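Local coordinates for hypothetical aspartyl-tRNA synthetase (Sulfolobus tokodaii, PDB 1WYD), which attaches L-aspartate, after activating it with ATP, to tRNA(Asp) and also to tRNA(Asn), as a nondiscriminating class II aspartyl-tRNA synthetase, at residues 234-239 and 341-345; 361-367 and 383-388. One frame throughout, in Å; residues are numbered along the deposited sequence.

Interaction 1 of 2, residues 234-239 and 341-345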
# COMPACT_ATOMS: atom_id res chain seq x y z
N ASP B 234 -11.32 -13.96 17.51
CA ASP B 234 -11.30 -12.98 18.58
C ASP B 234 -9.89 -12.51 18.76
O ASP B 234 -9.03 -12.84 17.93
CB ASP B 234 -11.86 -13.52 19.87
CG ASP B 234 -11.02 -14.67 20.47
OD1 ASP B 234 -9.84 -14.87 20.08
OD2 ASP B 234 -11.50 -15.43 21.34
N TYR B 235 -9.63 -11.79 19.85
CA TYR B 235 -8.34 -11.15 20.03
C TYR B 235 -7.19 -12.12 20.28
O TYR B 235 -6.06 -11.83 19.90
CB TYR B 235 -8.39 -10.04 21.08
CG TYR B 235 -8.45 -10.47 22.54
CD1 TYR B 235 -7.83 -9.71 23.51
CD2 TYR B 235 -9.15 -11.63 22.94
CE1 TYR B 235 -7.89 -10.06 24.85
CE2 TYR B 235 -9.22 -12.01 24.27
CZ TYR B 235 -8.58 -11.20 25.23
OH TYR B 235 -8.63 -11.52 26.56
N ASN B 236 -7.46 -13.28 20.87
CA ASN B 236 -6.41 -14.27 21.01
C ASN B 236 -5.98 -14.79 19.64
O ASN B 236 -4.78 -14.98 19.39
CB ASN B 236 -6.81 -15.38 21.99
CG ASN B 236 -7.06 -14.86 23.43
OD1 ASN B 236 -8.09 -15.14 24.03
ND2 ASN B 236 -6.12 -14.13 23.98
N ASP B 237 -6.93 -14.98 18.73
CA ASP B 237 -6.59 -15.46 17.38
C ASP B 237 -5.66 -14.54 16.59
O ASP B 237 -4.70 -14.99 15.96
CB ASP B 237 -7.84 -15.68 16.54
CG ASP B 237 -8.69 -16.79 17.05
OD1 ASP B 237 -9.93 -16.58 17.19
OD2 ASP B 237 -8.20 -17.92 17.35
N VAL B 238 -6.00 -13.24 16.61
CA VAL B 238 -5.24 -12.25 15.89
C VAL B 238 -3.87 -11.99 16.55
O VAL B 238 -2.85 -11.81 15.85
CB VAL B 238 -6.07 -10.93 15.63
CG1 VAL B 238 -7.28 -11.25 14.75
CG2 VAL B 238 -6.51 -10.26 16.89
N MET B 239 -3.84 -12.01 17.87
CA MET B 239 -2.55 -11.96 18.56
C MET B 239 -1.60 -13.08 18.07
O MET B 239 -0.43 -12.81 17.77
CB MET B 239 -2.72 -11.94 20.08
CG MET B 239 -3.02 -10.58 20.61
SD MET B 239 -2.85 -10.44 22.40
CE MET B 239 -4.42 -11.18 23.00
N SER B 341 -11.81 -5.51 28.99
CA SER B 341 -12.12 -5.61 27.57
C SER B 341 -11.22 -6.59 26.88
O SER B 341 -10.11 -6.84 27.32
CB SER B 341 -12.04 -4.24 26.92
OG SER B 341 -10.71 -3.77 26.97
N GLU B 342 -11.71 -7.15 25.79
CA GLU B 342 -10.93 -8.10 25.03
C GLU B 342 -9.98 -7.35 24.08
O GLU B 342 -10.13 -7.38 22.87
CB GLU B 342 -11.84 -9.09 24.29
CG GLU B 342 -12.40 -10.20 25.18
CD GLU B 342 -13.12 -11.33 24.41
OE1 GLU B 342 -12.80 -11.62 23.22
OE2 GLU B 342 -14.03 -11.94 25.01
N SER B 343 -8.98 -6.69 24.65
CA SER B 343 -8.07 -5.86 23.89
C SER B 343 -6.65 -6.15 24.24
O SER B 343 -6.37 -6.79 25.24
CB SER B 343 -8.33 -4.40 24.20
OG SER B 343 -8.30 -4.21 25.61
N PHE B 344 -5.73 -5.68 23.38
CA PHE B 344 -4.30 -5.79 23.63
C PHE B 344 -3.53 -4.62 23.06
O PHE B 344 -3.91 -4.07 22.05
CB PHE B 344 -3.76 -7.10 23.07
CG PHE B 344 -3.67 -7.16 21.57
CD1 PHE B 344 -4.77 -7.54 20.81
CD2 PHE B 344 -2.49 -6.84 20.91
CE1 PHE B 344 -4.71 -7.59 19.43
CE2 PHE B 344 -2.41 -6.90 19.52
CZ PHE B 344 -3.54 -7.28 18.78
N ASP B 345 -2.44 -4.26 23.72
CA ASP B 345 -1.37 -3.50 23.07
C ASP B 345 -0.16 -4.42 22.94
O ASP B 345 0.09 -5.23 23.83
CB ASP B 345 -0.99 -2.26 23.88
CG ASP B 345 -2.14 -1.26 23.96
OD1 ASP B 345 -3.24 -1.58 23.49
OD2 ASP B 345 -2.05 -0.15 24.50

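Interaction 2 of 2, residues 361-367 and 383-388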
# COMPACT_ATOMS: atom_id res chain seq x y z
N HIS B 361 -20.47 -6.93 17.56
CA HIS B 361 -21.11 -7.29 16.29
C HIS B 361 -22.63 -7.24 16.35
O HIS B 361 -23.30 -7.47 15.33
CB HIS B 361 -20.64 -8.66 15.75
CG HIS B 361 -21.09 -9.84 16.55
ND1 HIS B 361 -22.33 -10.42 16.39
CD2 HIS B 361 -20.46 -10.57 17.51
CE1 HIS B 361 -22.45 -11.44 17.23
NE2 HIS B 361 -21.33 -11.55 17.92
N LYS B 362 -23.18 -6.90 17.50
CA LYS B 362 -24.60 -6.62 17.62
C LYS B 362 -24.81 -5.11 17.77
O LYS B 362 -24.07 -4.44 18.49
CB LYS B 362 -25.23 -7.37 18.80
CG LYS B 362 -25.32 -8.90 18.68
CD LYS B 362 -25.08 -9.59 20.05
CE LYS B 362 -25.11 -11.15 20.00
NZ LYS B 362 -25.87 -11.73 18.84
N ARG B 363 -25.82 -4.59 17.08
CA ARG B 363 -26.21 -3.19 17.16
C ARG B 363 -26.48 -2.72 18.61
O ARG B 363 -26.02 -1.65 19.03
CB ARG B 363 -27.41 -2.94 16.22
CG ARG B 363 -28.49 -1.96 16.70
CD ARG B 363 -29.39 -1.43 15.57
NE ARG B 363 -29.27 0.02 15.47
CZ ARG B 363 -29.11 0.70 14.35
NH1 ARG B 363 -29.04 0.10 13.17
NH2 ARG B 363 -29.00 2.01 14.42
N GLU B 364 -27.20 -3.55 19.37
CA GLU B 364 -27.55 -3.24 20.76
C GLU B 364 -26.34 -3.09 21.69
O GLU B 364 -26.25 -2.13 22.45
CB GLU B 364 -28.54 -4.29 21.33
N VAL B 365 -25.40 -4.03 21.65
CA VAL B 365 -24.20 -3.88 22.49
C VAL B 365 -23.37 -2.67 22.03
O VAL B 365 -22.85 -1.92 22.86
CB VAL B 365 -23.37 -5.20 22.63
CG1 VAL B 365 -23.18 -5.85 21.31
CG2 VAL B 365 -22.01 -4.94 23.23
N LEU B 366 -23.26 -2.46 20.72
CA LEU B 366 -22.61 -1.25 20.21
C LEU B 366 -23.32 0.00 20.74
O LEU B 366 -22.67 0.93 21.19
CB LEU B 366 -22.60 -1.22 18.69
CG LEU B 366 -21.48 -1.97 17.97
CD1 LEU B 366 -21.83 -2.12 16.50
CD2 LEU B 366 -20.13 -1.27 18.11
N GLU B 367 -24.64 -0.00 20.71
CA GLU B 367 -25.41 1.18 21.09
C GLU B 367 -25.32 1.48 22.57
O GLU B 367 -25.26 2.64 22.98
CB GLU B 367 -26.86 1.05 20.67
CG GLU B 367 -27.21 1.90 19.47
CD GLU B 367 -28.54 1.51 18.86
OE1 GLU B 367 -28.82 1.95 17.73
OE2 GLU B 367 -29.30 0.75 19.52
N PHE B 383 -22.16 4.11 11.42
CA PHE B 383 -21.42 2.95 11.88
C PHE B 383 -22.36 1.82 12.31
O PHE B 383 -22.13 0.66 11.99
CB PHE B 383 -20.50 3.38 13.04
CG PHE B 383 -19.45 2.36 13.43
CD1 PHE B 383 -18.08 2.66 13.29
CD2 PHE B 383 -19.80 1.15 14.03
CE1 PHE B 383 -17.08 1.76 13.67
CE2 PHE B 383 -18.82 0.24 14.42
CZ PHE B 383 -17.45 0.54 14.25
N LEU B 384 -23.41 2.17 13.04
CA LEU B 384 -24.38 1.21 13.55
C LEU B 384 -25.17 0.43 12.50
O LEU B 384 -25.36 -0.79 12.65
CB LEU B 384 -25.35 1.92 14.47
CG LEU B 384 -24.72 2.53 15.72
CD1 LEU B 384 -25.76 3.45 16.36
CD2 LEU B 384 -24.27 1.43 16.67
N LYS B 385 -25.58 1.11 11.43
CA LYS B 385 -26.51 0.56 10.44
C LYS B 385 -26.09 -0.76 9.84
O LYS B 385 -26.93 -1.63 9.59
CB LYS B 385 -26.74 1.55 9.28
CG LYS B 385 -25.51 1.75 8.41
CD LYS B 385 -25.89 2.00 6.96
CE LYS B 385 -25.83 3.49 6.64
NZ LYS B 385 -26.01 3.66 5.18
N TRP B 386 -24.79 -0.90 9.57
CA TRP B 386 -24.26 -2.06 8.86
C TRP B 386 -24.49 -3.34 9.65
O TRP B 386 -24.64 -4.40 9.05
CB TRP B 386 -22.78 -1.88 8.57
CG TRP B 386 -22.47 -0.60 7.92
CD1 TRP B 386 -21.85 0.48 8.48
CD2 TRP B 386 -22.77 -0.24 6.56
NE1 TRP B 386 -21.75 1.50 7.55
CE2 TRP B 386 -22.30 1.08 6.36
CE3 TRP B 386 -23.38 -0.91 5.48
CZ2 TRP B 386 -22.44 1.75 5.15
CZ3 TRP B 386 -23.53 -0.24 4.26
CH2 TRP B 386 -23.05 1.07 4.11
N PHE B 387 -24.56 -3.21 10.97
CA PHE B 387 -24.76 -4.35 11.90
C PHE B 387 -26.20 -4.87 12.01
O PHE B 387 -26.46 -5.82 12.73
CB PHE B 387 -24.21 -4.00 13.30
CG PHE B 387 -22.73 -3.75 13.30
CD1 PHE B 387 -22.21 -2.55 12.82
CD2 PHE B 387 -21.85 -4.73 13.73
CE1 PHE B 387 -20.87 -2.33 12.77
CE2 PHE B 387 -20.49 -4.49 13.71
CZ PHE B 387 -20.00 -3.29 13.21
N ASP B 388 -27.12 -4.26 11.26
CA ASP B 388 -28.47 -4.82 11.15
C ASP B 388 -28.52 -6.01 10.21
O ASP B 388 -29.52 -6.75 10.19
CB ASP B 388 -29.46 -3.76 10.64
CG ASP B 388 -29.80 -2.72 11.69
OD1 ASP B 388 -30.01 -1.55 11.28
OD2 ASP B 388 -29.89 -2.94 12.93
O HOH W 1 -24.54 -7.77 13.03
O HOH W 2 -27.55 -6.67 15.17

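Interaction 1 of 2, residues 234-239 and 341-345
Glu-342, the centre of an inverse gamma turn leading into strand 343-348, lies against the Tyr-235 ring in the first turn of helix 235-256. Its CB stands 3.8 Å from the ring centroid and 5° off the normal, a CH-pi contact, and the chain then runs across the ring until OE1 is 3.7 Å from Tyr-235 CD2. OE1 is hydrogen-bonded to Thr-358 OG1, which also bonds to Tyr-235 N; Asp-234 OD2 lies 4.4 Å from Glu-342 OE1, a like-charge approach that may raise one acid's pKa. Asp-234 N-caps the helix in a capping box with Asp-237. The Ser-343 backbone also passes close, its N 3.4 Å from Tyr-235 CD1. Phe-344 presents a ring face to Met-239, whose CG sits over its centre, 3.4 Å from the centroid. With CG beside the backbone N (chi1 -82°) and chi2 extended (-166°), SD comes obliquely beside the ring, 3.5 Å from Phe-344 CG, a Met-aromatic contact. Val-238 CG2 lies 4.1 Å from Phe-344 CE1. Helix 235-256 packs its first turn on the mixed, largely antiparallel sheet of the class II catalytic domain, where strand 343-348 runs between strands 316-320 and 351-358, and Phe-318 and Phe-397 adjoin the Phe-344 ring.

Interaction 2 of 2, residues 361-367 and 383-388
Arg-363 and Asp-388 meet in a salt bridge within a three-residue ionic network completed by Glu-367, where the first turn of helix 363-371 packs against the 3-10 turn 385-388. NH1 of Arg-363 lies 2.7 Å from Asp-388 OD1 and also donates to OD2 of the same carboxylate, at 164° and on its syn side, though tilted out of the carboxylate plane. The carboxylate meets the guanidinium at its edge, the two planes 17° apart, while Leu-384 CB lies over one face, toward the rim. Beside this polar rim, Leu-366 fills the apolar centre: CD1 points at the middle of the Phe-387 ring, 3.6 Å from its centroid, in a CH-pi contact, and CB packs on Leu-384 CD2. Phe-387 is placed for this by chi1 of -63°, with CG beside its backbone N, and the carbonyl O of His-361 touches its edge.

In the next shell, Glu-367, one helical turn after Arg-363, takes a bond from NE to OE1 of 3.0 Å, and Glu-381 forms a further salt bridge with NH2; together the three acids probably fix the guanidinium's rotation. Lys-362 NZ reaches Leu-95 O of the second subunit. Between the backbones, one water donates to Phe-387 O, 2.8 Å away, and accepts a weak bond from Arg-363 N.

Both interactions belong to the catalytic domain and reach the second subunit, yet their centres are 20 Å apart and their nearest atoms about 9 Å. Interaction 1 is buried: a helix start packs on an inner strand of the sheet through aromatic rings, a methionine and a glutamate chain laid on a tyrosine face, with no hydrogen bond between its segments. Interaction 2, farther from the chain's centre and partly buried, joins two short helical elements and adds charged groups and bridging water to an apolar middle. The chain links them through strand 351-358, which pairs with strand 343-348 and leads to helix 363-371. Ser-355 within that strand and Arg-359 just after it are predicted to bind aspartate.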